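Local coordinates for protein toluene, o-xylene monooxygenase oxygenase subunit (Pseudomonas stutzeri, PDB 2INC) that probably serves as a subunit of the oxygenase component that hydroxylates toluene and o-xylene, within the methane/phenol/alkene hydroxylase family, at residues F195-E200 against E286-K291; A292-C297 against E309-S314. One frame throughout, in Å; residues are numbered along the deposited sequence.

Contact 1. Residues F195-E200 against E286-K291; sequences FRELIE and EPLADK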
loop_
_atom_site.group_PDB
_atom_site.type_symbol
_atom_site.label_atom_id
_atom_site.label_comp_id
_atom_site.label_asym_id
_atom_site.label_seq_id
_atom_site.Cartn_x
_atom_site.Cartn_y
_atom_site.Cartn_z
ATOM N N PHE B 195 10.442 25.359 37.131
ATOM C CA PHE B 195 10.658 24.464 35.967
ATOM C C PHE B 195 11.981 24.575 35.262
ATOM O O PHE B 195 12.574 23.572 34.861
ATOM C CB PHE B 195 9.535 24.607 34.928
ATOM C CG PHE B 195 8.294 23.784 35.300
ATOM C CD1 PHE B 195 7.073 24.408 35.553
ATOM C CD2 PHE B 195 8.406 22.402 35.503
ATOM C CE1 PHE B 195 5.955 23.644 35.994
ATOM C CE2 PHE B 195 7.332 21.655 35.905
ATOM C CZ PHE B 195 6.077 22.296 36.159
ATOM N N ARG B 196 12.446 25.787 35.050
ATOM C CA ARG B 196 13.669 25.923 34.288
ATOM C C ARG B 196 14.851 25.352 35.095
ATOM O O ARG B 196 15.721 24.689 34.528
ATOM C CB ARG B 196 13.860 27.389 34.008
ATOM C CG ARG B 196 14.933 27.720 32.979
ATOM C CD ARG B 196 15.095 29.235 32.971
ATOM N NE ARG B 196 16.331 29.470 32.320
ATOM C CZ ARG B 196 17.161 30.473 32.496
ATOM N NH1 ARG B 196 16.934 31.472 33.342
ATOM N NH2 ARG B 196 18.252 30.421 31.769
ATOM N N GLU B 197 14.932 25.647 36.391
ATOM C CA GLU B 197 15.981 25.064 37.237
ATOM C C GLU B 197 15.889 23.562 37.219
ATOM O O GLU B 197 16.900 22.891 37.026
ATOM C CB GLU B 197 15.866 25.576 38.694
ATOM C CG GLU B 197 16.936 24.974 39.635
ATOM C CD GLU B 197 16.998 25.631 41.003
ATOM O OE1 GLU B 197 16.122 26.464 41.367
ATOM O OE2 GLU B 197 17.923 25.276 41.749
ATOM N N LEU B 198 14.690 23.028 37.452
ATOM C CA LEU B 198 14.477 21.587 37.420
ATOM C C LEU B 198 14.984 20.935 36.099
ATOM O O LEU B 198 15.821 20.035 36.116
ATOM C CB LEU B 198 12.996 21.313 37.562
ATOM C CG LEU B 198 12.606 19.832 37.412
ATOM C CD1 LEU B 198 13.351 18.843 38.374
ATOM C CD2 LEU B 198 11.098 19.691 37.532
ATOM N N ILE B 199 14.483 21.409 34.963
ATOM C CA ILE B 199 14.870 20.808 33.694
ATOM C C ILE B 199 16.362 21.103 33.357
ATOM O O ILE B 199 17.028 20.212 32.846
ATOM C CB ILE B 199 13.910 21.190 32.538
ATOM C CG1 ILE B 199 14.076 20.212 31.348
ATOM C CG2 ILE B 199 14.269 22.541 31.998
ATOM C CD1 ILE B 199 13.869 18.653 31.665
ATOM N N GLU B 200 16.915 22.308 33.608
ATOM C CA GLU B 200 18.350 22.460 33.325
ATOM C C GLU B 200 19.228 21.492 34.103
ATOM O O GLU B 200 20.194 20.949 33.540
ATOM C CB GLU B 200 18.848 23.874 33.578
ATOM C CG GLU B 200 18.282 24.844 32.536
ATOM C CD GLU B 200 18.753 26.294 32.752
ATOM O OE1 GLU B 200 19.571 26.570 33.668
ATOM O OE2 GLU B 200 18.283 27.153 31.985
ATOM N N GLU B 286 12.566 15.213 43.672
ATOM C CA GLU B 286 11.238 15.641 44.165
ATOM C C GLU B 286 11.142 17.091 44.702
ATOM O O GLU B 286 10.188 17.803 44.375
ATOM C CB GLU B 286 10.678 14.633 45.199
ATOM C CG GLU B 286 9.335 14.052 44.790
ATOM C CD GLU B 286 8.612 13.274 45.919
ATOM O OE1 GLU B 286 7.542 12.653 45.668
ATOM O OE2 GLU B 286 9.132 13.284 47.064
ATOM N N PRO B 287 12.096 17.541 45.538
ATOM C CA PRO B 287 12.012 18.940 46.009
ATOM C C PRO B 287 12.085 20.021 44.910
ATOM O O PRO B 287 11.446 21.081 45.039
ATOM C CB PRO B 287 13.265 19.080 46.894
ATOM C CG PRO B 287 13.646 17.716 47.260
ATOM C CD PRO B 287 13.281 16.867 46.096
ATOM N N LEU B 288 12.870 19.775 43.857
ATOM C CA LEU B 288 12.915 20.712 42.695
ATOM C C LEU B 288 11.635 20.700 41.898
ATOM O O LEU B 288 11.257 21.725 41.322
ATOM C CB LEU B 288 14.056 20.382 41.744
ATOM C CG LEU B 288 15.446 20.887 42.104
ATOM C CD1 LEU B 288 16.471 20.340 41.116
ATOM C CD2 LEU B 288 15.487 22.399 42.111
ATOM N N ALA B 289 10.989 19.540 41.837
ATOM C CA ALA B 289 9.683 19.417 41.196
ATOM C C ALA B 289 8.615 20.171 42.000
ATOM O O ALA B 289 7.746 20.809 41.426
ATOM C CB ALA B 289 9.277 17.953 41.084
ATOM N N ASP B 290 8.679 20.078 43.322
ATOM C CA ASP B 290 7.834 20.893 44.185
ATOM C C ASP B 290 8.033 22.349 43.908
ATOM O O ASP B 290 7.065 23.048 43.693
ATOM C CB ASP B 290 8.078 20.600 45.649
ATOM C CG ASP B 290 7.510 19.242 46.062
ATOM O OD1 ASP B 290 6.693 18.675 45.290
ATOM O OD2 ASP B 290 7.871 18.743 47.158
ATOM N N LYS B 291 9.269 22.813 43.915
ATOM C CA LYS B 291 9.539 24.199 43.620
ATOM C C LYS B 291 8.898 24.607 42.284
ATOM O O LYS B 291 8.307 25.679 42.172
ATOM C CB LYS B 291 11.052 24.436 43.550
ATOM C CG LYS B 291 11.700 24.923 44.857
ATOM C CD LYS B 291 13.180 25.423 44.648
ATOM C CE LYS B 291 13.328 26.249 43.366
ATOM N NZ LYS B 291 14.069 25.471 42.341
#

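Contact 2. Residues A292-C297 against E309-S314; sequences AIEAYC and EAKSAS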
loop_
_atom_site.group_PDB
_atom_site.type_symbol
_atom_site.label_atom_id
_atom_site.label_comp_id
_atom_site.label_asym_id
_atom_site.label_seq_id
_atom_site.Cartn_x
_atom_site.Cartn_y
_atom_site.Cartn_z
ATOM N N ALA B 292 8.987 23.729 41.292
ATOM C CA ALA B 292 8.468 23.977 39.934
ATOM C C ALA B 292 6.982 24.238 39.894
ATOM O O ALA B 292 6.536 25.257 39.333
ATOM C CB ALA B 292 8.846 22.776 39.020
ATOM N N ILE B 293 6.224 23.286 40.471
ATOM C CA ILE B 293 4.780 23.325 40.598
ATOM C C ILE B 293 4.389 24.546 41.418
ATOM O O ILE B 293 3.485 25.319 41.014
ATOM C CB ILE B 293 4.247 22.024 41.307
ATOM C CG1 ILE B 293 4.391 20.810 40.382
ATOM C CG2 ILE B 293 2.788 22.208 41.699
ATOM C CD1 ILE B 293 4.113 19.446 41.083
ATOM N N GLU B 294 5.090 24.754 42.535
ATOM C CA GLU B 294 4.770 25.866 43.418
ATOM C C GLU B 294 4.844 27.166 42.647
ATOM O O GLU B 294 3.886 27.920 42.697
ATOM C CB GLU B 294 5.645 25.873 44.676
ATOM C CG GLU B 294 5.122 24.844 45.721
ATOM C CD GLU B 294 6.177 24.468 46.798
ATOM O OE1 GLU B 294 7.190 25.177 46.889
ATOM O OE2 GLU B 294 6.011 23.431 47.493
ATOM N N ALA B 295 5.934 27.404 41.908
ATOM C CA ALA B 295 6.162 28.713 41.300
ATOM C C ALA B 295 5.184 28.974 40.166
ATOM O O ALA B 295 4.707 30.102 39.989
ATOM C CB ALA B 295 7.528 28.828 40.788
ATOM N N TYR B 296 4.892 27.928 39.392
ATOM C CA TYR B 296 4.043 28.069 38.224
ATOM C C TYR B 296 2.581 28.192 38.643
ATOM O O TYR B 296 1.921 29.137 38.307
ATOM C CB TYR B 296 4.273 26.872 37.272
ATOM C CG TYR B 296 3.476 26.903 35.979
ATOM C CD1 TYR B 296 3.981 27.525 34.848
ATOM C CD2 TYR B 296 2.250 26.261 35.883
ATOM C CE1 TYR B 296 3.270 27.568 33.660
ATOM C CE2 TYR B 296 1.494 26.297 34.682
ATOM C CZ TYR B 296 2.025 26.949 33.575
ATOM O OH TYR B 296 1.354 26.994 32.363
ATOM N N CYS B 297 2.101 27.244 39.427
ATOM C CA CYS B 297 0.709 27.188 39.751
ATOM C C CYS B 297 0.280 28.281 40.721
ATOM O O CYS B 297 -0.850 28.719 40.669
ATOM C CB CYS B 297 0.365 25.812 40.301
ATOM S SG CYS B 297 0.462 24.507 39.036
ATOM N N GLU B 309 -3.445 20.159 43.977
ATOM C CA GLU B 309 -3.829 19.101 43.027
ATOM C C GLU B 309 -2.667 18.648 42.132
ATOM O O GLU B 309 -2.467 17.463 41.997
ATOM C CB GLU B 309 -5.032 19.480 42.172
ATOM C CG GLU B 309 -6.323 19.657 42.974
ATOM C CD GLU B 309 -7.483 20.108 42.100
ATOM O OE1 GLU B 309 -7.238 20.843 41.105
ATOM O OE2 GLU B 309 -8.649 19.718 42.384
ATOM N N ALA B 310 -1.891 19.577 41.569
ATOM C CA ALA B 310 -0.703 19.175 40.754
ATOM C C ALA B 310 0.211 18.277 41.604
ATOM O O ALA B 310 0.659 17.219 41.157
ATOM C CB ALA B 310 0.057 20.403 40.199
ATOM N N LYS B 311 0.408 18.637 42.869
ATOM C CA LYS B 311 1.343 17.902 43.711
ATOM C C LYS B 311 0.910 16.495 43.983
ATOM O O LYS B 311 1.743 15.594 43.896
ATOM C CB LYS B 311 1.606 18.620 45.030
ATOM C CG LYS B 311 2.650 19.710 44.962
ATOM C CD LYS B 311 2.923 20.323 46.355
ATOM C CE LYS B 311 3.958 21.432 46.221
ATOM N NZ LYS B 311 4.223 22.038 47.568
ATOM N N SER B 312 -0.379 16.273 44.276
ATOM C CA SER B 312 -0.806 14.904 44.626
ATOM C C SER B 312 -0.989 14.014 43.405
ATOM O O SER B 312 -0.822 12.801 43.495
ATOM C CB SER B 312 -2.074 14.911 45.502
ATOM O OG SER B 312 -3.136 15.514 44.808
ATOM N N ALA B 313 -1.366 14.613 42.276
ATOM C CA ALA B 313 -1.543 13.862 41.024
ATOM C C ALA B 313 -0.209 13.355 40.527
ATOM O O ALA B 313 -0.112 12.217 40.130
ATOM C CB ALA B 313 -2.214 14.723 39.959
ATOM N N SER B 314 0.818 14.198 40.560
ATOM C CA SER B 314 2.158 13.771 40.183
ATOM C C SER B 314 2.782 12.776 41.173
ATOM O O SER B 314 3.416 11.827 40.762
ATOM C CB SER B 314 3.064 14.981 39.953
ATOM O OG SER B 314 3.221 15.750 41.126
#

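Contact 1. Residues F195-E200 against E286-K291
The carboxylate of Glu-197 presents one face to helix 274-299, and both partners there come from that side. Leu-288 CD2 sits almost straight above the carboxyl carbon, 3.7 Å from Glu-197 CD, while the Lys-291 ammonium approaches Glu-197 OE1 from well above the carboxylate plane. OE2, at the other end of the group, pairs with Lys-201, and an aromatic side chain of another protein's chain also packs on Glu-197. In the helical bundle of this ferritin-clan chain, the two segments run nearly antiparallel, at 151°, with their axes 8.5 Å apart at closest. Glu-197 reaches across because CG is anti to the backbone N (chi1 179°) and the rest of the chain is extended; Lys-291 instead bends at its last two torsions to bring NZ round. The resulting salt bridge, also a hydrogen bond, measures 2.5 Å from Lys-291 NZ to Glu-197 OE1, so short that its exact length is doubtful. Leu-288 lies on the same side of the carboxylate as the ammonium, its side chain crossing that of Glu-197 at about a right angle. Just ahead of it, Pro-287 marks a kink where the N atoms of residues 287 and 288 make no bond to the preceding turn. On the more buried side Leu-198 divides its two methyls: CD1 rests 3.8 Å from Leu-288 CB, and CD2 lies 3.9 Å from Ala-289 CA.

Contact 2. Residues A292-C297 against E309-S314
A helical hairpin forms this contact: helices 274-299 and 303-319 follow one another with a short turn between them and pack antiparallel, their segment axes crossing at 147° and 10.1 Å apart at closest. Ile-293 fills the interface with both of its branches. Ile-293 CG2 meets the methyl of Ala-310, 3.6 Å from Ala-310 CB, and also touches the base of the Lys-311 chain at CG. The longer branch carries Ile-293 CD1 to the hydroxyl of Ser-314, 3.8 Å from Ser-314 OG. That hydroxyl is turned back by a chi1 of 62°, near two carbonyls of its own helix, Ala-310 O and Lys-311 O. An alanine in place of Ile-293 would probably open a gap between the helices, leaving the Ala-310 methyl only the looser touch of Cys-297 and taking both branches from Lys-311 CG and Ser-314 OG. One turn further on, Cys-297 SG adds a looser touch at 4.3 Å from Ala-310 CB. Lys-311 is fully extended beyond CG and runs past Ile-293 to the carboxylate of Glu-294; opposite charges meet there, but the modelled atoms are too close for the geometry of the salt bridge to be trusted. No other protein chain of the assembly touches either segment. Tyr-296 and Ala-292 instead join the hairpin to its own bundle, Tyr-296 packing on helix 208-237 and Ala-292 on helix 190-202.

Overall arrangement
Read from the N terminus, the chain first enters contact 1 at helix 190-202, then passes through the long helices 208-237 and 241-268 before helix 274-299 returns to close it, a loop of 85 mostly helical residues. Contact 2 opens directly afterwards on the same helix and closes after only 11 residues, when helix 303-319 folds back. The two therefore stand in series, neither nesting nor crossing, with centres about 11 Å apart. Helix 274-299 is the shared element, lying between helices 190-202 and 303-319. The contacts also touch: Phe-195 CD2 packs 3.6 Å from Ala-292 CB, and Asp-290 meets the Lys-311 chain.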